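Local structure of germination protein YpeB (Bacillus megaterium QM B1551, 5BOI) at residues R20-L25 and G67-V72; F120-E125 and L156-R161; E171-K176 and Y202-T207; A189-D194 and R214-A219. The protein takes part in the germination of Bacillus spores, and its C-terminal PepSY-containing part, the piece described here, probably has an inhibitory role. One frame throughout, in Å; residues are numbered along the deposited sequence.

Contact 1 (R20-L25 and G67-V72); sequences RSFLNL and GYPLWV
Phe22, in the last turn of helix 12-22, packs its ring against both Pro69 and Val72 of strand 69-74. Its CG stands anti to the backbone N (chi1 -163°), which carries the ring out from the helix to the strand. Pro69 meets one face of that ring: its CB sits 3.9 Å from the centroid of the Phe22 ring, 16° off the normal, a CH-pi contact. The neighbouring Pro69 CG lies 3.8 Å from Phe22 CD1, shifted toward the rim. Val72 touches another part of the ring, its CG2 branch coming obliquely to 3.9 Å from Phe22 CE2. The other branch, Val72 CG1, meets the tip of Leu23 at CD2, 3.8 Å away, so that the valine touches both residues at the helix end. Pro69 and Val72 are three positions apart yet point the same way, because a classic beta bulge opposite Asp61 turns both Leu70 and Trp71 away from the helix. Just beyond Leu23 the helix closes in a Schellman motif, with Asn24 at positive phi and Leu25 N bonded to Arg20 O at 2.8 Å. Phe95, His99 and Phe149 pack edge-to-face with Phe22, and Met60 of strand 57-63 touches Phe22, Leu23 and Val72. Across the two segments the contact is wholly apolar: complementary shape and dispersion, with one CH-pi interaction, seat the helix end on the strand.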
# COMPACT_ATOMS: atom_id res chain seq x y z
N ARG A 20 -18.19 -6.41 -6.91
CA ARG A 20 -19.27 -6.38 -5.93
C ARG A 20 -18.78 -6.75 -4.53
O ARG A 20 -19.10 -6.08 -3.55
CB ARG A 20 -20.39 -7.33 -6.36
CG ARG A 20 -20.96 -7.03 -7.73
CD ARG A 20 -22.30 -7.74 -7.94
NE ARG A 20 -22.80 -7.57 -9.30
CZ ARG A 20 -23.46 -6.50 -9.73
NH1 ARG A 20 -23.87 -6.43 -10.99
NH2 ARG A 20 -23.71 -5.49 -8.90
N SER A 21 -17.97 -7.80 -4.47
CA SER A 21 -17.42 -8.29 -3.21
C SER A 21 -16.40 -7.33 -2.58
O SER A 21 -16.50 -7.00 -1.40
CB SER A 21 -16.76 -9.65 -3.44
OG SER A 21 -16.62 -10.36 -2.22
N PHE A 22 -15.44 -6.88 -3.38
CA PHE A 22 -14.38 -5.99 -2.93
C PHE A 22 -14.91 -4.64 -2.43
O PHE A 22 -14.38 -4.08 -1.46
CB PHE A 22 -13.40 -5.76 -4.08
CG PHE A 22 -12.07 -5.19 -3.66
CD1 PHE A 22 -11.11 -6.00 -3.06
CD2 PHE A 22 -11.77 -3.86 -3.89
CE1 PHE A 22 -9.88 -5.48 -2.69
CE2 PHE A 22 -10.54 -3.33 -3.52
CZ PHE A 22 -9.59 -4.15 -2.92
N LEU A 23 -15.94 -4.13 -3.10
CA LEU A 23 -16.45 -2.79 -2.84
C LEU A 23 -17.72 -2.82 -2.00
O LEU A 23 -18.32 -1.78 -1.73
CB LEU A 23 -16.73 -2.06 -4.15
CG LEU A 23 -15.53 -1.80 -5.07
CD1 LEU A 23 -16.02 -1.28 -6.41
CD2 LEU A 23 -14.59 -0.81 -4.41
N ASN A 24 -18.12 -4.02 -1.62
CA ASN A 24 -19.30 -4.21 -0.80
C ASN A 24 -20.54 -3.61 -1.45
O ASN A 24 -21.30 -2.88 -0.82
CB ASN A 24 -19.07 -3.59 0.59
CG ASN A 24 -19.75 -4.37 1.69
OD1 ASN A 24 -20.31 -5.45 1.47
ND2 ASN A 24 -19.69 -3.84 2.91
N LEU A 25 -20.73 -3.89 -2.74
CA LEU A 25 -21.89 -3.41 -3.48
C LEU A 25 -23.11 -4.28 -3.17
O LEU A 25 -22.99 -5.51 -3.07
CB LEU A 25 -21.61 -3.41 -4.98
CG LEU A 25 -20.33 -2.72 -5.46
CD1 LEU A 25 -20.18 -2.90 -6.97
CD2 LEU A 25 -20.30 -1.24 -5.09
N GLY A 67 -8.30 -12.27 -12.35
CA GLY A 67 -9.25 -11.39 -11.70
C GLY A 67 -8.80 -10.77 -10.38
O GLY A 67 -9.50 -10.85 -9.37
N TYR A 68 -7.62 -10.15 -10.40
CA TYR A 68 -7.04 -9.53 -9.21
C TYR A 68 -7.49 -8.09 -9.07
O TYR A 68 -7.45 -7.34 -10.04
CB TYR A 68 -5.52 -9.56 -9.29
CG TYR A 68 -4.89 -10.76 -8.63
CD1 TYR A 68 -4.64 -10.77 -7.27
CD2 TYR A 68 -4.53 -11.88 -9.37
CE1 TYR A 68 -4.05 -11.86 -6.66
CE2 TYR A 68 -3.94 -12.98 -8.78
CZ TYR A 68 -3.70 -12.96 -7.42
OH TYR A 68 -3.12 -14.06 -6.83
N PRO A 69 -7.92 -7.69 -7.85
CA PRO A 69 -8.22 -6.27 -7.65
C PRO A 69 -6.95 -5.49 -7.80
O PRO A 69 -6.04 -5.62 -6.98
CB PRO A 69 -8.76 -6.20 -6.22
CG PRO A 69 -9.00 -7.62 -5.80
CD PRO A 69 -8.06 -8.46 -6.61
N LEU A 70 -6.86 -4.68 -8.85
CA LEU A 70 -5.63 -3.96 -9.14
C LEU A 70 -5.65 -2.52 -8.63
O LEU A 70 -4.70 -2.07 -8.00
CB LEU A 70 -5.39 -3.98 -10.64
CG LEU A 70 -4.03 -3.50 -11.12
CD1 LEU A 70 -2.93 -4.44 -10.62
CD2 LEU A 70 -4.05 -3.42 -12.64
N TRP A 71 -6.74 -1.80 -8.93
CA TRP A 71 -6.82 -0.37 -8.65
C TRP A 71 -8.28 0.05 -8.49
O TRP A 71 -9.16 -0.49 -9.16
CB TRP A 71 -6.15 0.42 -9.78
CG TRP A 71 -6.07 1.92 -9.56
CD1 TRP A 71 -5.09 2.60 -8.89
CD2 TRP A 71 -6.99 2.91 -10.03
NE1 TRP A 71 -5.35 3.95 -8.91
CE2 TRP A 71 -6.52 4.17 -9.60
CE3 TRP A 71 -8.18 2.85 -10.77
CZ2 TRP A 71 -7.19 5.35 -9.89
CZ3 TRP A 71 -8.84 4.04 -11.05
CH2 TRP A 71 -8.34 5.27 -10.61
N VAL A 72 -8.54 0.97 -7.56
CA VAL A 72 -9.89 1.48 -7.29
C VAL A 72 -9.86 2.97 -6.99
O VAL A 72 -8.95 3.48 -6.33
CB VAL A 72 -10.57 0.77 -6.07
CG1 VAL A 72 -11.87 1.48 -5.67
CG2 VAL A 72 -10.84 -0.69 -6.37

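Contact 2 (F120-E125 and L156-R161); sequences FVEQTE and LKHRTR. With SO4 (sulfate ion), chain B; SO4 (sulfate ion), chain C.
Glu122, near the end of strand 115-123, faces His158 and Arg161 of the loop that follows helix 152-156. The first residue of segment 156-161 to reach Glu122 is His158. With CG anti to the backbone N (chi1 -174°), its imidazole swings toward the strand and offers an edge to the carboxylate. His158 NE2 gives a weak hydrogen bond to Glu122 OE2, 2.7 Å long but bent to 127°, and the two planes are turned 48° apart. The bend comes from OE2 lying toward the neighbouring carbon of the ring: His158 CD2 is 3.0 Å from Glu122 OE2. Arg159 points away from the strand and is poorly ordered; its CG lies over the centre of the Arg161 guanidinium. Thr160 also turns outward, and Arg161 turns back. Arg161 NH2 stays 4.4 Å from Glu122 OE1, which lies well out of the guanidinium plane, so charge alone links them; the arginine's salt bridges go to Asp133 and Glu198. With a leucine in place of Glu122, the NE2 of His158 would probably lose its acceptor and Arg161 one of the negative charges near it. Beyond Glu122, two sulfates, probably from the crystallisation liquor, sit near the strand end: Thr124 OG1, in the loop just past the strand, bonds one at O2 (2.7 Å), and Gln123 NE2 bonds the other weakly. This surface contact joins the loop between helices 152-156 and 170-175 to the end of strand 115-123, beside strand 129-130, whose Ile130 touches both Glu122 and Arg161.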
# COMPACT_ATOMS: atom_id res chain seq x y z
N PHE A 120 1.04 0.42 2.69
CA PHE A 120 1.43 -0.81 3.36
C PHE A 120 2.50 -1.46 2.50
O PHE A 120 2.49 -1.26 1.28
CB PHE A 120 0.23 -1.77 3.50
CG PHE A 120 -0.83 -1.29 4.44
CD1 PHE A 120 -1.74 -0.31 4.05
CD2 PHE A 120 -0.91 -1.80 5.72
CE1 PHE A 120 -2.72 0.14 4.92
CE2 PHE A 120 -1.89 -1.34 6.60
CZ PHE A 120 -2.79 -0.37 6.20
N VAL A 121 3.42 -2.23 3.10
CA VAL A 121 4.43 -2.92 2.32
C VAL A 121 4.53 -4.40 2.69
O VAL A 121 4.19 -4.80 3.80
CB VAL A 121 5.83 -2.29 2.48
CG1 VAL A 121 5.84 -0.84 1.99
CG2 VAL A 121 6.29 -2.36 3.95
N GLU A 122 5.03 -5.19 1.74
CA GLU A 122 5.15 -6.61 1.94
C GLU A 122 6.19 -6.93 3.00
O GLU A 122 7.25 -6.28 3.09
CB GLU A 122 5.52 -7.31 0.63
CG GLU A 122 5.57 -8.83 0.76
CD GLU A 122 6.16 -9.50 -0.45
OE1 GLU A 122 6.89 -8.82 -1.20
OE2 GLU A 122 5.91 -10.71 -0.64
N GLN A 123 5.89 -7.95 3.80
CA GLN A 123 6.83 -8.45 4.78
C GLN A 123 7.16 -9.92 4.41
O GLN A 123 6.24 -10.71 4.21
CB GLN A 123 6.20 -8.29 6.16
CG GLN A 123 6.72 -9.10 7.31
CD GLN A 123 5.89 -8.85 8.55
OE1 GLN A 123 4.79 -9.38 8.71
NE2 GLN A 123 6.40 -7.99 9.43
N THR A 124 8.44 -10.26 4.28
CA THR A 124 8.84 -11.64 3.95
C THR A 124 8.60 -12.57 5.14
O THR A 124 8.26 -12.11 6.22
CB THR A 124 10.33 -11.77 3.55
OG1 THR A 124 11.14 -11.53 4.71
CG2 THR A 124 10.72 -10.75 2.44
N GLU A 125 8.87 -13.86 4.92
CA GLU A 125 8.67 -14.91 5.93
C GLU A 125 9.38 -14.54 7.24
O GLU A 125 8.80 -14.67 8.31
CB GLU A 125 9.18 -16.24 5.37
CG GLU A 125 9.15 -17.42 6.32
CD GLU A 125 9.68 -18.68 5.66
OE1 GLU A 125 10.79 -19.12 6.04
OE2 GLU A 125 8.99 -19.21 4.77
N LEU A 156 2.70 -6.40 -9.22
CA LEU A 156 3.53 -6.44 -10.42
C LEU A 156 5.04 -6.39 -10.14
O LEU A 156 5.81 -7.06 -10.81
CB LEU A 156 3.14 -5.29 -11.35
CG LEU A 156 1.68 -5.30 -11.82
CD1 LEU A 156 1.34 -4.01 -12.57
CD2 LEU A 156 1.38 -6.52 -12.68
N LYS A 157 5.45 -5.60 -9.15
CA LYS A 157 6.86 -5.53 -8.77
C LYS A 157 7.27 -6.73 -7.93
O LYS A 157 8.46 -6.95 -7.69
CB LYS A 157 7.18 -4.24 -8.01
CG LYS A 157 7.29 -3.01 -8.89
CD LYS A 157 7.42 -1.73 -8.06
CE LYS A 157 7.43 -0.51 -8.98
NZ LYS A 157 7.28 0.79 -8.26
N HIS A 158 6.30 -7.50 -7.46
CA HIS A 158 6.62 -8.62 -6.60
C HIS A 158 7.36 -9.70 -7.36
O HIS A 158 7.07 -9.98 -8.52
CB HIS A 158 5.38 -9.23 -5.97
CG HIS A 158 5.69 -10.29 -4.96
ND1 HIS A 158 5.94 -11.60 -5.31
CD2 HIS A 158 5.82 -10.23 -3.62
CE1 HIS A 158 6.20 -12.31 -4.23
NE2 HIS A 158 6.14 -11.50 -3.18
N ARG A 159 8.32 -10.31 -6.67
CA ARG A 159 9.07 -11.44 -7.19
C ARG A 159 9.72 -12.16 -6.02
O ARG A 159 9.99 -11.54 -4.99
CB ARG A 159 10.12 -11.00 -8.20
CG ARG A 159 11.30 -10.29 -7.56
CD ARG A 159 12.33 -9.87 -8.59
NE ARG A 159 13.62 -9.61 -7.97
CZ ARG A 159 13.98 -8.43 -7.46
NH1 ARG A 159 15.18 -8.29 -6.90
NH2 ARG A 159 13.15 -7.41 -7.50
N THR A 160 9.96 -13.45 -6.16
CA THR A 160 10.72 -14.17 -5.15
C THR A 160 12.18 -13.71 -5.22
O THR A 160 12.84 -13.81 -6.26
CB THR A 160 10.59 -15.71 -5.29
OG1 THR A 160 11.38 -16.35 -4.28
CG2 THR A 160 11.01 -16.19 -6.67
N ARG A 161 12.65 -13.15 -4.12
CA ARG A 161 14.00 -12.64 -4.02
C ARG A 161 14.78 -13.55 -3.09
O ARG A 161 14.20 -14.13 -2.16
CB ARG A 161 14.01 -11.21 -3.49
CG ARG A 161 13.15 -10.20 -4.26
CD ARG A 161 12.78 -9.01 -3.36
NE ARG A 161 12.33 -7.83 -4.11
CZ ARG A 161 11.07 -7.60 -4.46
NH1 ARG A 161 10.76 -6.49 -5.14
NH2 ARG A 161 10.12 -8.46 -4.13
S SO4 B . 13.27 -14.63 3.92
O1 SO4 B . 12.82 -14.58 2.53
O2 SO4 B . 13.22 -13.30 4.50
O3 SO4 B . 12.39 -15.53 4.66
O4 SO4 B . 14.63 -15.13 3.97
S SO4 C . 7.07 -8.24 13.52
O1 SO4 C . 6.72 -8.46 12.12
O2 SO4 C . 7.20 -6.81 13.78
O3 SO4 C . 8.34 -8.91 13.84
O4 SO4 C . 6.00 -8.78 14.36

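Contact 3 (E171-K176 and Y202-T207); sequences EQAKTK and YEFLGT
Tyr202 and Phe204 each set CG anti to the carbonyl carbon, with chi1 of -69° and -64°, and this sends both rings from strand 198-208 toward Ala173 and Lys174 of helix 170-175. Ala173 CB comes between them. It approaches the tyrosine ring obliquely, 3.4 Å from Tyr202 CD2, a tight fit that the lack of any longer side chain makes possible. The phenylalanine meets the same methyl edge-on: Phe204 CZ is 3.9 Å from Ala173 CB, which lies in the plane of its ring. The two aromatic residues are two positions apart, hence on one face of the strand, and the helix crosses that face at -57° with the axes 9.5 Å apart. A helix laid on one face of an antiparallel sheet, here strands 182-192, 198-208, 211-218 and 224-230, is the build of a PepSY domain. At the edge of the contact, Phe204 CZ also reaches the helix backbone, 3.6 Å from Lys174 N. Lys174 crosses the Phe204 ring at about a right angle and touches it with its first methylene, CB lying 3.9 Å from Phe204 CE1, before its extended chain leads off. Tyr202 OH is hydrogen-bonded to Ile168 O, just ahead of the helix.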
# COMPACT_ATOMS: atom_id res chain seq x y z
N GLU A 171 23.90 -3.82 15.62
CA GLU A 171 24.56 -2.97 16.60
C GLU A 171 25.50 -1.98 15.90
O GLU A 171 25.52 -0.79 16.23
CB GLU A 171 25.33 -3.82 17.61
CG GLU A 171 24.43 -4.75 18.46
CD GLU A 171 23.92 -5.98 17.71
OE1 GLU A 171 24.50 -6.35 16.66
OE2 GLU A 171 22.92 -6.58 18.16
N GLN A 172 26.26 -2.47 14.93
CA GLN A 172 27.16 -1.62 14.16
C GLN A 172 26.35 -0.59 13.35
O GLN A 172 26.68 0.60 13.32
CB GLN A 172 28.06 -2.48 13.26
CG GLN A 172 29.13 -3.26 14.04
CD GLN A 172 29.69 -4.47 13.30
OE1 GLN A 172 29.26 -4.81 12.20
NE2 GLN A 172 30.69 -5.11 13.91
N ALA A 173 25.28 -1.05 12.71
CA ALA A 173 24.38 -0.15 11.98
C ALA A 173 23.88 1.00 12.84
O ALA A 173 23.86 2.16 12.41
CB ALA A 173 23.20 -0.92 11.43
N LYS A 174 23.48 0.67 14.07
CA LYS A 174 22.91 1.64 14.99
C LYS A 174 23.92 2.71 15.38
O LYS A 174 23.54 3.85 15.65
CB LYS A 174 22.38 0.92 16.25
CG LYS A 174 21.60 1.78 17.23
CD LYS A 174 20.85 0.92 18.26
CE LYS A 174 20.38 1.72 19.47
NZ LYS A 174 19.30 1.02 20.24
N THR A 175 25.21 2.38 15.38
CA THR A 175 26.21 3.40 15.72
C THR A 175 26.37 4.39 14.57
O THR A 175 26.95 5.47 14.74
CB THR A 175 27.58 2.78 16.05
OG1 THR A 175 28.12 2.18 14.87
CG2 THR A 175 27.44 1.73 17.14
N LYS A 176 25.84 4.03 13.41
CA LYS A 176 25.95 4.87 12.23
C LYS A 176 24.92 5.99 12.26
O LYS A 176 25.04 6.97 11.52
CB LYS A 176 25.78 4.02 10.97
CG LYS A 176 26.78 2.87 10.87
CD LYS A 176 28.19 3.33 11.22
CE LYS A 176 29.25 2.35 10.70
NZ LYS A 176 30.55 2.50 11.41
N TYR A 202 19.29 -1.76 7.31
CA TYR A 202 18.62 -1.76 8.62
C TYR A 202 17.75 -0.52 8.66
O TYR A 202 18.25 0.58 8.38
CB TYR A 202 19.63 -1.71 9.76
CG TYR A 202 20.44 -2.97 9.88
CD1 TYR A 202 19.93 -4.06 10.55
CD2 TYR A 202 21.72 -3.07 9.32
CE1 TYR A 202 20.65 -5.25 10.66
CE2 TYR A 202 22.48 -4.24 9.44
CZ TYR A 202 21.93 -5.34 10.11
OH TYR A 202 22.64 -6.52 10.24
N GLU A 203 16.48 -0.70 8.99
CA GLU A 203 15.54 0.41 9.09
C GLU A 203 15.35 0.75 10.56
O GLU A 203 15.07 -0.13 11.37
CB GLU A 203 14.20 0.04 8.46
CG GLU A 203 13.11 1.06 8.69
CD GLU A 203 11.74 0.42 8.77
OE1 GLU A 203 11.45 -0.44 7.91
OE2 GLU A 203 10.96 0.78 9.67
N PHE A 204 15.51 2.02 10.91
CA PHE A 204 15.31 2.48 12.28
C PHE A 204 14.15 3.47 12.34
O PHE A 204 14.08 4.41 11.54
CB PHE A 204 16.58 3.15 12.82
CG PHE A 204 17.77 2.21 12.94
CD1 PHE A 204 17.95 1.45 14.09
CD2 PHE A 204 18.70 2.09 11.91
CE1 PHE A 204 19.04 0.57 14.22
CE2 PHE A 204 19.78 1.25 12.02
CZ PHE A 204 19.96 0.47 13.18
N LEU A 205 13.25 3.25 13.29
CA LEU A 205 12.17 4.19 13.56
C LEU A 205 12.50 4.86 14.89
O LEU A 205 12.72 4.18 15.90
CB LEU A 205 10.84 3.45 13.62
CG LEU A 205 9.48 4.15 13.72
CD1 LEU A 205 9.37 5.26 12.71
CD2 LEU A 205 8.40 3.11 13.46
N GLY A 206 12.55 6.19 14.90
CA GLY A 206 12.93 6.90 16.11
C GLY A 206 12.48 8.35 16.10
O GLY A 206 11.79 8.79 15.19
N THR A 207 12.86 9.08 17.14
CA THR A 207 12.49 10.48 17.22
C THR A 207 13.73 11.35 17.28
O THR A 207 14.69 11.04 17.99
CB THR A 207 11.61 10.77 18.44
OG1 THR A 207 12.36 10.55 19.64
CG2 THR A 207 10.39 9.86 18.44

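Contact 4 (A189-D194 and R214-A219); sequences AIITND and RIFINA
Phe216 presents a face to Ile191 and an edge to Ala189, so two residues of strand 182-192 meet the ring in different ways. Ile191 lies across the face with both branches on the same side of the ring. Its CG2 stands 4.0 Å from the centroid of Phe216, 29° off the normal, as a CH-pi contact, and is closest to the ring at Phe216 CE2, 3.5 Å away. Ile191 CG1 occupies the crowded position between the backbone N and the carbonyl carbon (chi1 64°), which brings Ile191 CD1 to 3.9 Å from Phe216 CG at the root of the ring. Ala189 CB instead lies in the ring plane, 3.9 Å from Phe216 CE2. Tyr131 adds an edge-to-face partner to the buried ring, and the side chain of Phe216 also rests on Lys226 of strand 224-230. Were Phe216 a serine, both branches of Ile191 would probably lose the surface they rest on, and Tyr131 its stacking partner. The two segments are not paired with each other: strand 198-208 runs between strands 182-192 and 211-218, bonded to each, and its Glu203 touches Phe216 too. Side chains meeting over a middle strand fit the curved antiparallel sheet of this PepSY domain.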
# COMPACT_ATOMS: atom_id res chain seq x y z
N ALA A 189 15.16 -4.25 5.92
CA ALA A 189 14.26 -3.76 4.88
C ALA A 189 14.99 -3.68 3.54
O ALA A 189 16.21 -3.53 3.50
CB ALA A 189 13.69 -2.39 5.26
N ILE A 190 14.23 -3.85 2.46
CA ILE A 190 14.73 -3.64 1.11
C ILE A 190 14.09 -2.36 0.57
O ILE A 190 12.87 -2.21 0.60
CB ILE A 190 14.39 -4.80 0.18
CG1 ILE A 190 15.21 -6.04 0.56
CG2 ILE A 190 14.63 -4.41 -1.28
CD1 ILE A 190 14.87 -7.25 -0.26
N ILE A 191 14.92 -1.44 0.09
CA ILE A 191 14.42 -0.26 -0.59
C ILE A 191 15.25 -0.09 -1.84
O ILE A 191 16.25 -0.80 -2.05
CB ILE A 191 14.53 1.04 0.27
CG1 ILE A 191 16.00 1.37 0.54
CG2 ILE A 191 13.71 0.94 1.55
CD1 ILE A 191 16.23 2.74 1.18
N THR A 192 14.86 0.87 -2.68
CA THR A 192 15.79 1.31 -3.72
C THR A 192 16.73 2.35 -3.14
O THR A 192 16.39 3.05 -2.19
CB THR A 192 15.07 1.89 -4.92
OG1 THR A 192 14.27 3.00 -4.49
CG2 THR A 192 14.17 0.82 -5.57
N ASN A 193 17.94 2.44 -3.69
CA ASN A 193 18.81 3.56 -3.38
C ASN A 193 18.38 4.71 -4.28
O ASN A 193 17.38 4.58 -4.99
CB ASN A 193 20.28 3.20 -3.60
CG ASN A 193 20.55 2.64 -4.98
OD1 ASN A 193 19.75 2.82 -5.92
ND2 ASN A 193 21.65 1.91 -5.12
N ASP A 194 19.12 5.81 -4.30
CA ASP A 194 18.69 6.96 -5.09
C ASP A 194 18.66 6.65 -6.59
O ASP A 194 18.08 7.41 -7.37
CB ASP A 194 19.60 8.16 -4.83
CG ASP A 194 18.90 9.48 -5.14
OD1 ASP A 194 17.66 9.51 -5.03
OD2 ASP A 194 19.58 10.47 -5.48
N ARG A 214 12.00 7.90 9.98
CA ARG A 214 12.50 6.59 9.58
C ARG A 214 13.84 6.80 8.89
O ARG A 214 13.97 7.63 7.97
CB ARG A 214 11.52 5.88 8.64
CG ARG A 214 11.88 4.41 8.36
CD ARG A 214 10.83 3.81 7.41
NE ARG A 214 9.59 3.48 8.11
CZ ARG A 214 8.38 3.91 7.77
NH1 ARG A 214 8.19 4.70 6.71
NH2 ARG A 214 7.34 3.51 8.49
N ILE A 215 14.83 6.05 9.35
CA ILE A 215 16.18 6.14 8.79
C ILE A 215 16.65 4.78 8.30
O ILE A 215 16.59 3.78 9.04
CB ILE A 215 17.17 6.68 9.83
CG1 ILE A 215 16.81 8.12 10.19
CG2 ILE A 215 18.64 6.67 9.25
CD1 ILE A 215 17.19 8.51 11.61
N PHE A 216 17.12 4.74 7.06
CA PHE A 216 17.64 3.49 6.49
C PHE A 216 19.17 3.52 6.42
O PHE A 216 19.74 4.45 5.82
CB PHE A 216 17.08 3.26 5.09
CG PHE A 216 15.58 3.05 5.06
CD1 PHE A 216 14.71 4.13 5.01
CD2 PHE A 216 15.05 1.76 5.06
CE1 PHE A 216 13.32 3.93 4.96
CE2 PHE A 216 13.67 1.55 5.01
CZ PHE A 216 12.82 2.64 4.96
N ILE A 217 19.81 2.51 7.00
CA ILE A 217 21.28 2.38 6.99
C ILE A 217 21.68 1.16 6.15
O ILE A 217 21.21 0.05 6.40
CB ILE A 217 21.85 2.23 8.42
CG1 ILE A 217 21.57 3.47 9.28
CG2 ILE A 217 23.37 1.93 8.41
CD1 ILE A 217 22.08 4.77 8.71
N ASN A 218 22.50 1.37 5.13
CA ASN A 218 22.93 0.29 4.24
C ASN A 218 23.54 -0.87 5.05
O ASN A 218 24.42 -0.65 5.89
CB ASN A 218 23.95 0.82 3.20
CG ASN A 218 24.29 -0.22 2.13
OD1 ASN A 218 24.89 -1.26 2.42
ND2 ASN A 218 23.88 0.05 0.90
N ALA A 219 23.07 -2.10 4.83
CA ALA A 219 23.48 -3.26 5.66
C ALA A 219 24.86 -3.81 5.29
O ALA A 219 25.34 -4.74 5.94
CB ALA A 219 22.45 -4.37 5.58

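From the N terminus, contact 1 closes first: the end of helix 12-22 returns to strand 69-74 after strands 30-35, 44-50 and 57-63. Contact 2 follows in series, closing a loop through strands 129-130, 134-140 and 146-150 and helix 152-156. Contacts 3 and 4 come last and cross, their segments alternating along the chain, and so knit together helix 170-175 and strands 182-192, 198-208 and 211-218. Between them, Tyr202 N and Phe204 N probably bond to Ile217 O and Ile215 O. Contact 2 touches contact 4 where Arg161 packs on Ile190, linking the two family regions; contact 1 lies across the chain's centre from contacts 3 and 4.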